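Local coordinates for beta-lactamase domain protein (PDB 5I0P) that binds two zinc ions in a metallo-beta-lactamase-type fold and is probably a hydrolase, its natural substrate not being established, at residues 206-211 / 261-266; 250-255 / 342-347. One frame throughout, in Å; residues are numbered along the deposited sequence.

Contact 1 (206-211 with 261-266) lies inside the metallo-beta-lactamase domain, whereas contact 2 (250-255 with 342-347) joins that domain's sequence range to the C-terminal one. They are linked through the chain: helix 253-260, which begins in contact 2, runs directly into helix 262-265 of contact 1. Their centres are 20 Å apart, and their nearest atoms about 5 Å, without touching. Both have a residue near the zinc ligand H213: G210 of contact 1 lies about 7 Å from the H213 side chain, and the side chain of L254 in contact 2 about 9 Å from it. A zinc ion is about 11 Å from G210.

Contact 1: 206-211 / 261-266; sequences RVVTGY and LGRYET
V208 and G210 of the strand 206-210 are the residues that come nearest to the short helix 262-265, with CA-CA distances of 7.6 Å for V208 and R263 and 7.7 Å for G210 and L261. No direct hydrogen bond joins the two backbones or their side chains; V208 makes the main direct contact, and three waters link strand carbonyls to R263 and Y264. The CG1 methyl of V208 sits over one face of the R263 guanidinium, displaced toward its rim and 3.7 Å from NH1. It also touches the Y264 ring, 4.0 Å from CE1. CG1 is anti to the backbone N (chi1 177°), which brings it between the two helix residues. The R263 chain bends at chi2 and chi3 and folds back across the valine, while its CB stands over the centre of the Y264 ring. E194 forms a salt bridge with R263 NH1 and accepts a hydrogen bond from T209 OG1, tying the arginine to the strand by a second route. This strand belongs to the six-stranded mixed sheet, one of the two sheets of the alpha-beta/beta-alpha sandwich of metallo-beta-lactamases, and the helix packs on its outer side, with Y264 also touching A219 of the neighbouring strand and V284 and I288 of helix 284-308. Water 1 lies in the guanidinium plane at its edge, accepting from R263 NH2 and donating to V207 O. Y264 OH meets two further waters, one donating to V208 O at 2.8 Å and the other to T209 O at 3.1 Å.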
ATOM      1  N   ARG A 206       1.772  11.665  12.288  1.00 30.54           N
ATOM      2  CA  ARG A 206       0.864  10.825  13.057  1.00 29.66           C
ATOM      3  C   ARG A 206       0.606   9.519  12.303  1.00 26.72           C
ATOM      4  O   ARG A 206       0.282   9.540  11.117  1.00 33.93           O
ATOM      5  CB  ARG A 206      -0.431  11.604  13.308  1.00 39.30           C
ATOM      6  CG  ARG A 206      -1.471  10.886  14.159  1.00 57.50           C
ATOM      7  CD  ARG A 206      -2.043  11.817  15.220  1.00 67.38           C
ATOM      8  NE  ARG A 206      -0.997  12.471  16.011  1.00 71.34           N
ATOM      9  CZ  ARG A 206      -0.581  12.043  17.200  1.00 73.69           C
ATOM     10  NH1 ARG A 206      -1.119  10.961  17.743  1.00 75.01           N
ATOM     11  NH2 ARG A 206       0.363  12.702  17.853  1.00 72.49           N
ATOM     12  N   VAL A 207       0.744   8.380  12.980  1.00 26.49           N
ATOM     13  CA  VAL A 207       0.442   7.117  12.318  1.00 25.39           C
ATOM     14  C   VAL A 207      -1.056   6.988  12.111  1.00 34.70           C
ATOM     15  O   VAL A 207      -1.841   7.102  13.061  1.00 36.10           O
ATOM     16  CB  VAL A 207       0.959   5.926  13.129  1.00 30.90           C
ATOM     17  CG1 VAL A 207       0.344   4.605  12.580  1.00 24.48           C
ATOM     18  CG2 VAL A 207       2.487   5.861  13.078  1.00 26.38           C
ATOM     19  N   VAL A 208      -1.462   6.747  10.868  1.00 35.82           N
ATOM     20  CA  VAL A 208      -2.857   6.505  10.524  1.00 37.06           C
ATOM     21  C   VAL A 208      -2.936   5.123   9.879  1.00 34.46           C
ATOM     22  O   VAL A 208      -2.381   4.899   8.791  1.00 27.31           O
ATOM     23  CB  VAL A 208      -3.421   7.608   9.615  1.00 37.85           C
ATOM     24  CG1 VAL A 208      -4.865   7.289   9.218  1.00 31.31           C
ATOM     25  CG2 VAL A 208      -3.344   8.961  10.342  1.00 25.85           C
ATOM     26  N   THR A 209      -3.552   4.169  10.585  1.00 38.49           N
ATOM     27  CA  THR A 209      -3.614   2.792  10.096  1.00 38.52           C
ATOM     28  C   THR A 209      -4.801   2.617   9.164  1.00 28.82           C
ATOM     29  O   THR A 209      -5.877   3.166   9.405  1.00 29.29           O
ATOM     30  CB  THR A 209      -3.746   1.792  11.236  1.00 37.06           C
ATOM     31  OG1 THR A 209      -4.928   2.098  11.977  1.00 45.50           O
ATOM     32  CG2 THR A 209      -2.578   1.909  12.152  1.00 32.57           C
ATOM     33  N   GLY A 210      -4.608   1.795   8.146  1.00 26.71           N
ATOM     34  CA  GLY A 210      -5.658   1.485   7.198  1.00 30.99           C
ATOM     35  C   GLY A 210      -5.766  -0.017   7.037  1.00 27.98           C
ATOM     36  O   GLY A 210      -4.817  -0.751   7.274  1.00 25.88           O
ATOM     37  N   TYR A 211      -6.961  -0.475   6.682  1.00 30.00           N
ATOM     38  CA  TYR A 211      -7.227  -1.907   6.645  1.00 27.69           C
ATOM     39  C   TYR A 211      -7.852  -2.282   5.306  1.00 27.83           C
ATOM     40  O   TYR A 211      -8.354  -1.431   4.575  1.00 27.03           O
ATOM     41  CB  TYR A 211      -8.119  -2.312   7.829  1.00 22.89           C
ATOM     42  CG  TYR A 211      -7.496  -1.944   9.153  1.00 22.86           C
ATOM     43  CD1 TYR A 211      -6.579  -2.789   9.767  1.00 27.69           C
ATOM     44  CD2 TYR A 211      -7.780  -0.737   9.759  1.00 22.70           C
ATOM     45  CE1 TYR A 211      -5.966  -2.442  10.970  1.00 22.62           C
ATOM     46  CE2 TYR A 211      -7.183  -0.376  10.940  1.00 25.74           C
ATOM     47  CZ  TYR A 211      -6.275  -1.235  11.549  1.00 28.53           C
ATOM     48  OH  TYR A 211      -5.680  -0.869  12.736  1.00 32.67           O
ATOM     49  N   LEU A 261     -11.131   4.594   4.582  1.00 30.75           N
ATOM     50  CA  LEU A 261     -11.032   5.814   3.792  1.00 31.97           C
ATOM     51  C   LEU A 261     -11.572   7.020   4.532  1.00 36.12           C
ATOM     52  O   LEU A 261     -11.137   8.146   4.259  1.00 36.47           O
ATOM     53  CB  LEU A 261     -11.750   5.637   2.462  1.00 30.35           C
ATOM     54  CG  LEU A 261     -11.018   4.795   1.426  1.00 31.37           C
ATOM     55  CD1 LEU A 261     -11.793   4.868   0.120  1.00 34.69           C
ATOM     56  CD2 LEU A 261      -9.606   5.298   1.213  1.00 23.19           C
ATOM     57  N   GLY A 262     -12.468   6.808   5.497  1.00 33.04           N
ATOM     58  CA  GLY A 262     -12.976   7.919   6.273  1.00 31.47           C
ATOM     59  C   GLY A 262     -11.911   8.690   7.022  1.00 37.02           C
ATOM     60  O   GLY A 262     -12.109   9.872   7.308  1.00 40.44           O
ATOM     61  N   ARG A 263     -10.773   8.057   7.323  1.00 35.17           N
ATOM     62  CA  ARG A 263      -9.672   8.742   7.992  1.00 26.95           C
ATOM     63  C   ARG A 263      -9.083   9.893   7.165  1.00 37.34           C
ATOM     64  O   ARG A 263      -8.588  10.884   7.723  1.00 31.48           O
ATOM     65  CB  ARG A 263      -8.582   7.721   8.304  1.00 31.41           C
ATOM     66  CG  ARG A 263      -8.995   6.613   9.246  1.00 34.45           C
ATOM     67  CD  ARG A 263      -9.457   7.148  10.622  1.00 27.08           C
ATOM     68  NE  ARG A 263      -8.537   8.080  11.307  1.00 41.79           N
ATOM     69  CZ  ARG A 263      -7.447   7.743  12.011  1.00 38.93           C
ATOM     70  NH1 ARG A 263      -7.074   6.478  12.124  1.00 31.16           N
ATOM     71  NH2 ARG A 263      -6.731   8.680  12.610  1.00 28.17           N
ATOM     72  N   TYR A 264      -9.104   9.792   5.843  1.00 34.70           N
ATOM     73  CA  TYR A 264      -8.536  10.862   5.038  1.00 32.27           C
ATOM     74  C   TYR A 264      -9.603  11.834   4.569  1.00 37.36           C
ATOM     75  O   TYR A 264      -9.293  13.009   4.385  1.00 42.58           O
ATOM     76  CB  TYR A 264      -7.795  10.269   3.840  1.00 31.78           C
ATOM     77  CG  TYR A 264      -7.080   9.000   4.222  1.00 24.89           C
ATOM     78  CD1 TYR A 264      -5.888   9.043   4.917  1.00 24.88           C
ATOM     79  CD2 TYR A 264      -7.633   7.756   3.930  1.00 24.01           C
ATOM     80  CE1 TYR A 264      -5.243   7.866   5.306  1.00 26.59           C
ATOM     81  CE2 TYR A 264      -7.012   6.608   4.302  1.00 31.06           C
ATOM     82  CZ  TYR A 264      -5.817   6.653   5.005  1.00 34.83           C
ATOM     83  OH  TYR A 264      -5.186   5.480   5.402  1.00 38.28           O
ATOM     84  N   GLU A 265     -10.864  11.379   4.468  1.00 41.50           N
ATOM     85  CA  GLU A 265     -11.977  12.245   4.081  1.00 47.45           C
ATOM     86  C   GLU A 265     -12.079  13.471   4.983  1.00 53.99           C
ATOM     87  O   GLU A 265     -12.443  14.557   4.520  1.00 63.71           O
ATOM     88  CB  GLU A 265     -13.293  11.469   4.136  1.00 51.18           C
ATOM     89  CG  GLU A 265     -13.842  10.948   2.822  1.00 55.20           C
ATOM     90  CD  GLU A 265     -14.968   9.919   3.022  1.00 64.47           C
ATOM     91  OE1 GLU A 265     -14.965   9.196   4.048  1.00 66.57           O
ATOM     92  OE2 GLU A 265     -15.862   9.825   2.150  1.00 69.81           O
ATOM     93  N   THR A 266     -11.787  13.325   6.271  1.00 48.71           N
ATOM     94  CA  THR A 266     -11.991  14.453   7.176  1.00 49.79           C
ATOM     95  C   THR A 266     -10.787  15.377   7.261  1.00 44.62           C
ATOM     96  O   THR A 266     -10.895  16.433   7.893  1.00 45.24           O
ATOM     97  CB  THR A 266     -12.338  13.983   8.605  1.00 48.49           C
ATOM     98  OG1 THR A 266     -11.389  12.999   9.045  1.00 42.37           O
ATOM     99  CG2 THR A 266     -13.760  13.434   8.673  1.00 48.14           C
TER
HETATM  100  O   HOH W   1      -4.084   8.719  13.856  1.00 34.74           O
HETATM  101  O   HOH W   2      -3.100   3.801   6.355  1.00 22.60           O
HETATM  102  O   HOH W   3      -7.369   4.392   7.001  1.00 25.86           O

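Contact 2: 250-255 / 342-347; sequences EANPLA and LNLLWL
The W346 indole meets E250 at its edge, where CG of the glutamate lies near the ring plane, 4.0 Å from CH2; one face carries CD2 of the next residue, L347, set toward the rim. The E250 and W346 side chains extend alongside each other, the carboxylate turned 60° from the ring. R353 makes a cation-pi contact with the same indole. The second flat group, the N343 amide, turns its ND2 to A251 O, which it reaches at 2.8 Å with an N-H...O angle of 159°. The acceptor lies close to the amide plane, and the donor comes in the carbonyl plane onto a lone pair. ND2 also donates to P249 O, so one amide nitrogen grips two carbonyls of the loop ahead of helix 253-260.

N252 is the N-cap of that helix, its OD1 accepting a weak bond from A255 N. CG anti to the backbone N (chi1 -158°) carries the amide against the last turn of helix 333-347, where OD1 lies 3.4 Å from L344 CA. ND2 donates to water 4, which in turn donates to L344 O. L347 and N252 pass each other head to tail, with L347 CD1 3.6 Å from N252 CB. Beyond the cap, L344 CD1 rests against L254, 3.6 Å from its CG, and L344 CG lies near A255 CB.

This joins the start of a helix in the metallo-beta-lactamase domain to the last turns of helix 333-347 in the C-terminal, winged-helix-like domain. The chemistry is consistent with a junction in which the two bonds from N343 ND2 set the course of the loop, while L344 and L347 supply apolar contact, with water 4 satisfying the L344 carbonyl near the helix end.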
ATOM      1  N   GLU A 250     -13.365 -15.943   4.926  1.00 33.17           N
ATOM      2  CA  GLU A 250     -14.556 -15.150   5.215  1.00 27.66           C
ATOM      3  C   GLU A 250     -14.246 -13.655   5.408  1.00 26.88           C
ATOM      4  O   GLU A 250     -15.075 -12.938   5.971  1.00 26.13           O
ATOM      5  CB  GLU A 250     -15.261 -15.677   6.470  1.00 26.56           C
ATOM      6  CG  GLU A 250     -15.711 -17.132   6.440  1.00 38.20           C
ATOM      7  CD  GLU A 250     -14.627 -18.121   6.906  1.00 46.31           C
ATOM      8  OE1 GLU A 250     -13.697 -17.722   7.661  1.00 48.66           O
ATOM      9  OE2 GLU A 250     -14.715 -19.310   6.513  1.00 42.14           O
ATOM     10  N   ALA A 251     -13.076 -13.178   4.987  1.00 24.57           N
ATOM     11  CA  ALA A 251     -12.715 -11.788   5.275  1.00 28.58           C
ATOM     12  C   ALA A 251     -13.622 -10.775   4.556  1.00 31.17           C
ATOM     13  O   ALA A 251     -14.264 -11.061   3.543  1.00 32.03           O
ATOM     14  CB  ALA A 251     -11.258 -11.504   4.892  1.00 24.86           C
ATOM     15  N   ASN A 252     -13.641  -9.556   5.089  1.00 26.43           N
ATOM     16  CA  ASN A 252     -14.379  -8.446   4.498  1.00 29.96           C
ATOM     17  C   ASN A 252     -13.437  -7.272   4.197  1.00 34.17           C
ATOM     18  O   ASN A 252     -13.586  -6.179   4.760  1.00 29.64           O
ATOM     19  CB  ASN A 252     -15.523  -8.012   5.410  1.00 24.07           C
ATOM     20  CG  ASN A 252     -16.605  -7.261   4.659  1.00 28.61           C
ATOM     21  OD1 ASN A 252     -16.440  -6.925   3.473  1.00 28.02           O
ATOM     22  ND2 ASN A 252     -17.717  -6.984   5.338  1.00 25.14           N
ATOM     23  N   PRO A 253     -12.446  -7.466   3.314  1.00 22.57           N
ATOM     24  CA  PRO A 253     -11.476  -6.391   3.097  1.00 24.83           C
ATOM     25  C   PRO A 253     -12.064  -5.146   2.458  1.00 29.52           C
ATOM     26  O   PRO A 253     -11.583  -4.041   2.747  1.00 28.32           O
ATOM     27  CB  PRO A 253     -10.404  -7.051   2.211  1.00 27.34           C
ATOM     28  CG  PRO A 253     -11.086  -8.197   1.563  1.00 30.93           C
ATOM     29  CD  PRO A 253     -12.109  -8.676   2.530  1.00 22.70           C
ATOM     30  N   LEU A 254     -13.087  -5.261   1.606  1.00 32.23           N
ATOM     31  CA  LEU A 254     -13.593  -4.043   0.978  1.00 26.78           C
ATOM     32  C   LEU A 254     -14.342  -3.183   1.987  1.00 29.50           C
ATOM     33  O   LEU A 254     -14.236  -1.955   1.968  1.00 34.00           O
ATOM     34  CB  LEU A 254     -14.472  -4.378  -0.227  1.00 30.94           C
ATOM     35  CG  LEU A 254     -14.994  -3.225  -1.112  1.00 29.32           C
ATOM     36  CD1 LEU A 254     -13.878  -2.342  -1.592  1.00 27.39           C
ATOM     37  CD2 LEU A 254     -15.788  -3.760  -2.299  1.00 26.32           C
ATOM     38  N   ALA A 255     -15.114  -3.793   2.875  1.00 30.86           N
ATOM     39  CA  ALA A 255     -15.727  -2.975   3.908  1.00 35.32           C
ATOM     40  C   ALA A 255     -14.668  -2.317   4.801  1.00 33.71           C
ATOM     41  O   ALA A 255     -14.774  -1.131   5.120  1.00 35.70           O
ATOM     42  CB  ALA A 255     -16.698  -3.814   4.716  1.00 24.61           C
ATOM     43  N   LEU A 342     -18.137  -9.940  -3.335  1.00 25.37           N
ATOM     44  CA  LEU A 342     -19.146 -10.894  -2.905  1.00 24.24           C
ATOM     45  C   LEU A 342     -19.232 -10.968  -1.386  1.00 30.47           C
ATOM     46  O   LEU A 342     -20.335 -11.011  -0.833  1.00 27.29           O
ATOM     47  CB  LEU A 342     -18.859 -12.265  -3.495  1.00 31.42           C
ATOM     48  CG  LEU A 342     -19.138 -12.379  -4.988  1.00 27.45           C
ATOM     49  CD1 LEU A 342     -18.437 -13.622  -5.561  1.00 26.21           C
ATOM     50  CD2 LEU A 342     -20.628 -12.447  -5.217  1.00 24.82           C
ATOM     51  N   ASN A 343     -18.077 -10.983  -0.689  1.00 33.06           N
ATOM     52  CA  ASN A 343     -18.092 -11.109   0.775  1.00 25.11           C
ATOM     53  C   ASN A 343     -18.691  -9.880   1.443  1.00 25.47           C
ATOM     54  O   ASN A 343     -19.329  -9.986   2.493  1.00 35.46           O
ATOM     55  CB  ASN A 343     -16.692 -11.357   1.321  1.00 26.59           C
ATOM     56  CG  ASN A 343     -16.350 -12.796   1.321  1.00 32.69           C
ATOM     57  OD1 ASN A 343     -17.089 -13.598   0.716  1.00 35.86           O
ATOM     58  ND2 ASN A 343     -15.234 -13.159   1.965  1.00 28.56           N
ATOM     59  N   LEU A 344     -18.472  -8.703   0.883  1.00 25.93           N
ATOM     60  CA  LEU A 344     -19.075  -7.523   1.479  1.00 26.73           C
ATOM     61  C   LEU A 344     -20.595  -7.638   1.442  1.00 31.76           C
ATOM     62  O   LEU A 344     -21.274  -7.427   2.461  1.00 32.42           O
ATOM     63  CB  LEU A 344     -18.581  -6.267   0.761  1.00 27.78           C
ATOM     64  CG  LEU A 344     -19.013  -4.879   1.214  1.00 34.58           C
ATOM     65  CD1 LEU A 344     -18.065  -3.841   0.584  1.00 35.79           C
ATOM     66  CD2 LEU A 344     -20.478  -4.537   0.862  1.00 28.83           C
ATOM     67  N   LEU A 345     -21.140  -7.993   0.268  1.00 26.70           N
ATOM     68  CA  LEU A 345     -22.584  -8.130   0.119  1.00 26.26           C
ATOM     69  C   LEU A 345     -23.087  -9.269   0.984  1.00 26.39           C
ATOM     70  O   LEU A 345     -24.130  -9.171   1.652  1.00 27.30           O
ATOM     71  CB  LEU A 345     -22.933  -8.383  -1.359  1.00 32.46           C
ATOM     72  CG  LEU A 345     -22.543  -7.330  -2.421  1.00 35.81           C
ATOM     73  CD1 LEU A 345     -22.605  -7.884  -3.841  1.00 25.36           C
ATOM     74  CD2 LEU A 345     -23.369  -6.044  -2.304  1.00 32.68           C
ATOM     75  N   TRP A 346     -22.308 -10.337   1.044  1.00 27.71           N
ATOM     76  CA  TRP A 346     -22.699 -11.461   1.860  1.00 24.45           C
ATOM     77  C   TRP A 346     -22.722 -11.061   3.328  1.00 31.94           C
ATOM     78  O   TRP A 346     -23.733 -11.253   4.019  1.00 38.24           O
ATOM     79  CB  TRP A 346     -21.760 -12.630   1.575  1.00 24.08           C
ATOM     80  CG  TRP A 346     -21.852 -13.753   2.557  1.00 32.69           C
ATOM     81  CD1 TRP A 346     -22.976 -14.398   2.977  1.00 29.33           C
ATOM     82  CD2 TRP A 346     -20.755 -14.369   3.240  1.00 34.22           C
ATOM     83  NE1 TRP A 346     -22.645 -15.381   3.878  1.00 26.92           N
ATOM     84  CE2 TRP A 346     -21.292 -15.385   4.058  1.00 26.97           C
ATOM     85  CE3 TRP A 346     -19.371 -14.169   3.226  1.00 26.11           C
ATOM     86  CZ2 TRP A 346     -20.492 -16.196   4.872  1.00 33.21           C
ATOM     87  CZ3 TRP A 346     -18.575 -14.964   4.051  1.00 35.64           C
ATOM     88  CH2 TRP A 346     -19.140 -15.968   4.855  1.00 30.75           C
ATOM     89  N   LEU A 347     -21.639 -10.464   3.821  1.00 27.11           N
ATOM     90  CA  LEU A 347     -21.623 -10.128   5.246  1.00 28.31           C
ATOM     91  C   LEU A 347     -22.623  -9.023   5.585  1.00 31.21           C
ATOM     92  O   LEU A 347     -23.024  -8.906   6.747  1.00 34.92           O
ATOM     93  CB  LEU A 347     -20.204  -9.768   5.686  1.00 29.34           C
ATOM     94  CG  LEU A 347     -19.333 -11.016   5.512  1.00 28.97           C
ATOM     95  CD1 LEU A 347     -17.856 -10.747   5.528  1.00 30.01           C
ATOM     96  CD2 LEU A 347     -19.706 -11.999   6.596  1.00 40.24           C
TER
HETATM   97  O   HOH W   4     -20.334  -5.860   4.467  1.00 32.51           O